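Local coordinates for EAL domain protein (Vibrio cholerae serotype O1, PDB 6IJ2) that probably hydrolyses the cyclic dinucleotides c-di-GMP and cGAMP as a standalone, metal-dependent EAL-domain phosphodiesterase, at residues N200-F205 against K227-E232. The protein carries 1 engineered substitution. Sequence-based numbering, arbitrary orientation.
Sequences NCLKLF and KAAGVE
Leu-202 reaches from helix 192-207 to the end of helix 220-229, its CD1 lying mainly on Ala-229 and its CD2 on Val-231. CD1 is 3.9 Å from CB of Ala-229 and 3.6 Å from its carbonyl O; CD2 meets CG2 of Val-231 at 3.8 Å, the two side chains crossing at about a right angle, and that CG2 is near both leucine methyls. CB of Leu-202 points toward 227-232, and chi1 of -70° sets CG beside the backbone N, with the methyls directed at Ala-229 and Val-231. The small methyl of Ala-229 lets the helix end come close, while the beta-branched Val-231, buried, presents CG2 to the leucine. Between them Gly-230 is the first residue to leave helical angles, in a Schellman motif: its positive phi (112°) would press a CB against the preceding carbonyl O, so glycine suits this turn. Outside the two segments, Leu-202 also touches Pro-212 on strand 211-214, and the backbone of Glu-232 is hydrogen-bonded to that of Cys-36. Such packing of an outer helix against the C-terminal end of the next and the turn leading into a barrel strand is characteristic of the TIM-barrel-like EAL fold, here with its nearest atom about 14 Å from the bound nucleotide.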
# COMPACT_ATOMS: atom_id res chain seq x y z
N ASN A 200 7.90 -12.88 5.13
CA ASN A 200 8.09 -11.80 6.09
C ASN A 200 6.77 -11.18 6.52
O ASN A 200 6.62 -10.80 7.68
CB ASN A 200 9.06 -10.77 5.50
CG ASN A 200 10.47 -11.32 5.43
OD1 ASN A 200 11.10 -11.55 6.46
ND2 ASN A 200 10.96 -11.56 4.21
N CYS A 201 5.77 -11.11 5.62
CA CYS A 201 4.46 -10.63 6.03
C CYS A 201 3.77 -11.59 7.01
O CYS A 201 3.09 -11.14 7.93
CB CYS A 201 3.56 -10.40 4.82
SG CYS A 201 4.03 -8.94 3.87
N LEU A 202 3.94 -12.90 6.82
CA LEU A 202 3.30 -13.85 7.74
C LEU A 202 3.87 -13.72 9.15
O LEU A 202 3.14 -13.82 10.14
CB LEU A 202 3.45 -15.28 7.23
CG LEU A 202 2.64 -15.60 5.98
CD1 LEU A 202 3.08 -16.93 5.42
CD2 LEU A 202 1.14 -15.64 6.30
N LYS A 203 5.18 -13.47 9.25
CA LYS A 203 5.79 -13.19 10.54
C LYS A 203 5.25 -11.89 11.13
O LYS A 203 4.98 -11.81 12.33
CB LYS A 203 7.32 -13.15 10.40
CG LYS A 203 7.91 -14.46 9.84
CD LYS A 203 9.38 -14.34 9.45
CE LYS A 203 10.26 -14.36 10.66
NZ LYS A 203 10.14 -15.66 11.39
N LEU A 204 5.11 -10.86 10.30
CA LEU A 204 4.48 -9.63 10.76
C LEU A 204 3.06 -9.88 11.26
O LEU A 204 2.67 -9.38 12.32
CB LEU A 204 4.50 -8.60 9.63
CG LEU A 204 3.67 -7.35 9.94
CD1 LEU A 204 4.15 -6.74 11.24
CD2 LEU A 204 3.80 -6.37 8.79
N PHE A 205 2.25 -10.63 10.51
CA PHE A 205 0.87 -10.87 10.93
C PHE A 205 0.81 -11.58 12.28
O PHE A 205 -0.02 -11.24 13.13
CB PHE A 205 0.13 -11.69 9.88
CG PHE A 205 0.00 -11.01 8.55
CD1 PHE A 205 -0.06 -9.64 8.46
CD2 PHE A 205 -0.04 -11.76 7.39
CE1 PHE A 205 -0.18 -9.01 7.22
CE2 PHE A 205 -0.15 -11.15 6.15
CZ PHE A 205 -0.21 -9.77 6.06
N LYS A 227 0.24 -23.42 2.21
CA LYS A 227 -0.02 -24.26 3.38
C LYS A 227 1.27 -24.54 4.13
O LYS A 227 1.31 -24.51 5.37
CB LYS A 227 -0.68 -25.57 2.95
CG LYS A 227 -1.11 -26.46 4.14
CD LYS A 227 -1.87 -27.69 3.65
CE LYS A 227 -2.17 -28.67 4.78
NZ LYS A 227 -0.94 -29.44 5.14
N ALA A 228 2.35 -24.82 3.39
CA ALA A 228 3.63 -25.07 4.05
C ALA A 228 4.14 -23.82 4.75
O ALA A 228 4.76 -23.92 5.82
CB ALA A 228 4.66 -25.57 3.03
N ALA A 229 3.86 -22.65 4.18
CA ALA A 229 4.33 -21.40 4.76
C ALA A 229 3.57 -21.01 6.03
O ALA A 229 4.04 -20.12 6.75
CB ALA A 229 4.24 -20.27 3.72
N GLY A 230 2.46 -21.67 6.32
CA GLY A 230 1.72 -21.43 7.54
C GLY A 230 0.36 -20.79 7.34
O GLY A 230 -0.30 -20.47 8.34
N VAL A 231 -0.09 -20.60 6.11
CA VAL A 231 -1.43 -20.06 5.88
C VAL A 231 -2.45 -21.16 6.11
O VAL A 231 -2.29 -22.29 5.61
CB VAL A 231 -1.57 -19.48 4.47
CG1 VAL A 231 -3.01 -18.95 4.29
CG2 VAL A 231 -0.54 -18.36 4.19
N GLU A 232 -3.51 -20.86 6.86
CA GLU A 232 -4.59 -21.81 7.04
C GLU A 232 -5.82 -21.45 6.21
O GLU A 232 -6.31 -22.28 5.45
CB GLU A 232 -4.96 -21.92 8.52
CG GLU A 232 -3.82 -22.45 9.37
CD GLU A 232 -4.32 -23.01 10.70
OE1 GLU A 232 -5.52 -22.88 10.98
OE2 GLU A 232 -3.50 -23.59 11.44